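Local coordinates for 2-nitrobenzoate nitroreductase (Pseudomonas fluorescens, PDB 4Z85), which reduces the nitro group of 2-nitrobenzoate and probably uses FMN as its cofactor, as a member of the flavoredoxin family, at residues 120-125 against 129-134; 41-46 against 98-103. All coordinates share one frame; numbering follows the deposited sequence.

Interaction 1: residues 120-125 against 129-134; sequences DLTPST and VPRITD
T122 lies over the flat guanidinium group of R131. Its CB sits 3.8 Å above the plane, over the centre of the group, and its methyl CG2 leans toward NH2. The two side chains run side by side on the same face of a short two-stranded antiparallel sheet. R131 takes the crowded first torsion, CG between backbone N and carbonyl carbon (chi1 70°), and its chain is then extended to NE. This carries the guanidinium forward along its own strand, where NH1 bonds to the O of T133 at 3.0 Å and, weakly, to the O of I132. A water links R131 NE to P123 O. The guanidinium is therefore fixed both in place and in rotation. The T122 hydroxyl branches off toward T133. OG1 meets T133 OG1 at 3.0 Å in a hydrogen bond, and the two side chains cross at about a right angle. T122 and R131 form the hydrogen-bonded pair of the hairpin, with T122 N to R131 O at 2.9 Å and a return bond from R131 N to T122 O. T133 N adds a nearly straight bond to D120 O. Near the turn, S124 OG gives a short 2.6 Å bond to V129 O, in the carbonyl plane. Away from the arginine, L121 CB packs on P130 CB at 4.0 Å. The hairpin rests against the main barrel. S124 and R131 reach strand 86-90, I132 and P130 touch strand 28-33, and R131 makes a cation-pi contact with Y164 of strand 153-165.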
# COMPACT_ATOMS: atom_id res chain seq x y z
N ASP A 120 25.04 2.68 -6.29
CA ASP A 120 25.61 4.01 -6.49
C ASP A 120 24.55 5.06 -6.15
O ASP A 120 23.34 4.79 -6.25
CB ASP A 120 26.12 4.20 -7.91
CG ASP A 120 27.40 3.41 -8.19
OD1 ASP A 120 28.31 3.42 -7.34
OD2 ASP A 120 27.48 2.77 -9.26
N LEU A 121 25.00 6.24 -5.74
CA LEU A 121 24.10 7.30 -5.31
C LEU A 121 24.23 8.54 -6.18
O LEU A 121 25.33 8.90 -6.62
CB LEU A 121 24.36 7.64 -3.84
CG LEU A 121 24.24 6.46 -2.88
CD1 LEU A 121 24.80 6.81 -1.52
CD2 LEU A 121 22.78 6.04 -2.76
N THR A 122 23.10 9.18 -6.43
CA THR A 122 23.04 10.39 -7.24
C THR A 122 22.40 11.50 -6.42
O THR A 122 21.36 11.29 -5.80
CB THR A 122 22.23 10.16 -8.53
OG1 THR A 122 22.95 9.26 -9.39
CG2 THR A 122 22.00 11.47 -9.26
N PRO A 123 23.02 12.69 -6.40
CA PRO A 123 22.47 13.79 -5.59
C PRO A 123 21.01 14.13 -5.94
O PRO A 123 20.59 13.98 -7.10
CB PRO A 123 23.39 14.96 -5.93
CG PRO A 123 24.68 14.32 -6.30
CD PRO A 123 24.32 13.04 -7.00
N SER A 124 20.25 14.57 -4.94
CA SER A 124 18.91 15.08 -5.16
C SER A 124 18.93 16.58 -5.42
O SER A 124 19.87 17.27 -5.04
CB SER A 124 18.00 14.78 -3.96
OG SER A 124 17.77 13.39 -3.83
N THR A 125 17.87 17.08 -6.06
CA THR A 125 17.77 18.49 -6.43
C THR A 125 17.27 19.39 -5.30
O THR A 125 17.85 20.45 -5.04
CB THR A 125 16.84 18.66 -7.65
OG1 THR A 125 17.41 17.99 -8.78
CG2 THR A 125 16.65 20.12 -8.00
N VAL A 129 19.63 14.47 0.83
CA VAL A 129 19.71 13.02 0.74
C VAL A 129 19.69 12.60 -0.73
O VAL A 129 18.86 13.07 -1.49
CB VAL A 129 18.55 12.33 1.50
CG1 VAL A 129 18.67 10.81 1.41
CG2 VAL A 129 18.54 12.77 2.95
N PRO A 130 20.63 11.74 -1.13
CA PRO A 130 20.73 11.29 -2.52
C PRO A 130 19.76 10.15 -2.82
O PRO A 130 19.32 9.46 -1.90
CB PRO A 130 22.17 10.80 -2.61
CG PRO A 130 22.44 10.26 -1.26
CD PRO A 130 21.71 11.18 -0.30
N ARG A 131 19.46 9.97 -4.10
CA ARG A 131 18.68 8.84 -4.57
C ARG A 131 19.62 7.74 -5.03
O ARG A 131 20.82 7.97 -5.21
CB ARG A 131 17.78 9.26 -5.72
CG ARG A 131 18.54 9.57 -7.00
CD ARG A 131 17.59 9.78 -8.14
NE ARG A 131 18.26 10.25 -9.36
CZ ARG A 131 18.88 9.46 -10.23
NH1 ARG A 131 18.95 8.16 -10.02
NH2 ARG A 131 19.44 9.99 -11.32
N ILE A 132 19.07 6.55 -5.23
CA ILE A 132 19.82 5.44 -5.80
C ILE A 132 19.96 5.65 -7.29
O ILE A 132 18.98 5.96 -7.97
CB ILE A 132 19.12 4.10 -5.49
CG1 ILE A 132 19.32 3.76 -4.01
CG2 ILE A 132 19.63 2.99 -6.40
CD1 ILE A 132 18.41 2.67 -3.50
N THR A 133 21.18 5.51 -7.81
CA THR A 133 21.43 5.86 -9.21
C THR A 133 20.54 5.05 -10.15
O THR A 133 19.99 5.59 -11.11
CB THR A 133 22.93 5.66 -9.58
OG1 THR A 133 23.74 6.47 -8.73
CG2 THR A 133 23.19 6.07 -11.02
N ASP A 134 20.36 3.77 -9.86
CA ASP A 134 19.62 2.90 -10.78
C ASP A 134 18.09 2.92 -10.58
O ASP A 134 17.38 2.16 -11.24
CB ASP A 134 20.12 1.46 -10.66
CG ASP A 134 21.42 1.21 -11.41
OD1 ASP A 134 21.83 2.07 -12.21
OD2 ASP A 134 22.01 0.13 -11.20
O HOH W 1 22.63 2.13 -8.46
O HOH W 2 18.18 12.94 -8.38

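Interaction 2: residues 41-46 against 98-103; sequences AAPYSA and ERMVLC
P43 packs its ring against M100 and C103 on one side of helix 94-103. Its CB lies 3.6 Å from M100 SD, and its CG is 3.7 Å from the backbone O of M100. The other end of the ring, CD, meets CB of C103 at 3.9 Å. M100 sends CG out anti to its backbone N (chi1 179°), then bends at the next two torsions, and this brings the sulfur to the proline. C103 also reaches A41, with SG 3.9 Å from the A41 methyl. The contact is wholly apolar between side chains. It is a helix laid across a barrel strand: strand 41-44 and helix 98-103 run nearly perpendicular, at 97°, with their axes 7.1 Å apart at closest approach. An alanine in place of P43 would keep the CB that meets M100 SD but lose CG and CD, and would probably open a gap beside M100 O and C103 CB. Away from the strand the contact is loose: E98 is exposed and L102 partly exposed. V101 is buried. All three pack on the second subunit, E98 on L202, V101 on T203 and L102 on P205 of that other chain.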
# COMPACT_ATOMS: atom_id res chain seq x y z
N ALA A 41 20.12 2.62 3.55
CA ALA A 41 19.06 2.24 2.62
C ALA A 41 18.27 1.08 3.23
O ALA A 41 18.86 0.13 3.73
CB ALA A 41 19.63 1.86 1.28
N ALA A 42 16.94 1.18 3.22
CA ALA A 42 16.14 0.11 3.81
C ALA A 42 14.77 0.07 3.13
O ALA A 42 14.17 1.12 2.91
CB ALA A 42 15.98 0.30 5.30
N PRO A 43 14.32 -1.13 2.75
CA PRO A 43 13.02 -1.24 2.08
C PRO A 43 11.87 -1.46 3.06
O PRO A 43 11.98 -2.18 4.06
CB PRO A 43 13.19 -2.48 1.20
CG PRO A 43 14.09 -3.36 2.05
CD PRO A 43 15.05 -2.41 2.74
N TYR A 44 10.73 -0.86 2.73
CA TYR A 44 9.52 -0.98 3.55
C TYR A 44 8.30 -1.15 2.66
O TYR A 44 8.13 -0.37 1.74
CB TYR A 44 9.32 0.27 4.40
CG TYR A 44 10.46 0.55 5.33
CD1 TYR A 44 10.51 -0.06 6.57
CD2 TYR A 44 11.48 1.40 4.96
CE1 TYR A 44 11.57 0.18 7.44
CE2 TYR A 44 12.54 1.65 5.81
CZ TYR A 44 12.58 1.03 7.04
OH TYR A 44 13.62 1.28 7.91
N SER A 45 7.46 -2.14 2.93
CA SER A 45 6.24 -2.28 2.13
C SER A 45 4.96 -2.00 2.95
O SER A 45 3.86 -2.12 2.43
CB SER A 45 6.17 -3.68 1.47
OG SER A 45 5.91 -4.70 2.41
N ALA A 46 5.10 -1.57 4.21
CA ALA A 46 3.95 -1.05 4.94
C ALA A 46 3.88 0.43 4.61
O ALA A 46 4.30 1.29 5.39
CB ALA A 46 4.09 -1.27 6.46
N GLU A 98 17.12 -7.01 -6.65
CA GLU A 98 17.98 -7.87 -5.83
C GLU A 98 18.70 -7.09 -4.72
O GLU A 98 18.71 -7.50 -3.56
CB GLU A 98 19.01 -8.59 -6.70
CG GLU A 98 19.92 -9.49 -5.88
CD GLU A 98 19.16 -10.61 -5.20
OE1 GLU A 98 19.30 -10.78 -3.97
OE2 GLU A 98 18.41 -11.33 -5.90
N ARG A 99 19.29 -5.95 -5.09
CA ARG A 99 19.99 -5.14 -4.12
C ARG A 99 19.02 -4.59 -3.09
O ARG A 99 19.34 -4.50 -1.90
CB ARG A 99 20.75 -4.01 -4.83
CG ARG A 99 21.95 -4.51 -5.62
CD ARG A 99 22.58 -3.40 -6.44
NE ARG A 99 21.79 -3.07 -7.62
CZ ARG A 99 22.04 -2.04 -8.42
NH1 ARG A 99 23.07 -1.23 -8.16
NH2 ARG A 99 21.25 -1.81 -9.46
N MET A 100 17.81 -4.25 -3.52
CA MET A 100 16.76 -3.88 -2.58
C MET A 100 16.57 -4.96 -1.52
O MET A 100 16.55 -4.67 -0.33
CB MET A 100 15.44 -3.62 -3.31
CG MET A 100 14.26 -3.25 -2.38
SD MET A 100 13.38 -4.66 -1.69
CE MET A 100 12.74 -5.43 -3.17
N VAL A 101 16.43 -6.22 -1.95
CA VAL A 101 16.23 -7.28 -0.98
C VAL A 101 17.46 -7.43 -0.08
O VAL A 101 17.32 -7.65 1.13
CB VAL A 101 15.90 -8.60 -1.68
CG1 VAL A 101 15.93 -9.76 -0.70
CG2 VAL A 101 14.53 -8.49 -2.35
N LEU A 102 18.66 -7.26 -0.65
CA LEU A 102 19.89 -7.32 0.16
C LEU A 102 19.91 -6.23 1.24
O LEU A 102 20.43 -6.46 2.35
CB LEU A 102 21.12 -7.20 -0.74
CG LEU A 102 21.31 -8.34 -1.74
CD1 LEU A 102 22.56 -8.14 -2.57
CD2 LEU A 102 21.32 -9.69 -1.02
N CYS A 103 19.34 -5.08 0.94
CA CYS A 103 19.25 -3.99 1.92
C CYS A 103 18.42 -4.32 3.15
O CYS A 103 18.58 -3.70 4.20
CB CYS A 103 18.67 -2.74 1.28
SG CYS A 103 19.80 -1.88 0.24

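Overall arrangement
Both interactions lie within the flavin reductase-like domain, with centres about 16 Å apart. They come in series along the chain: interaction 2 closes at residue 103, and interaction 1 opens at residue 120. Interaction 2 is buried, about 9 Å from the centre of the chain, and sets helix 94-103 on barrel strand 39-52. Interaction 1 is a small hairpin farther out, about 16 Å from that centre. A salt bridge joins them directly, from D134 OD2 to R99 NH2 at 2.7 Å. Strand 28-33 is a shared neighbour, touched by side chains from both. Hairpin and helix are thus tied to each other as well as to the barrel.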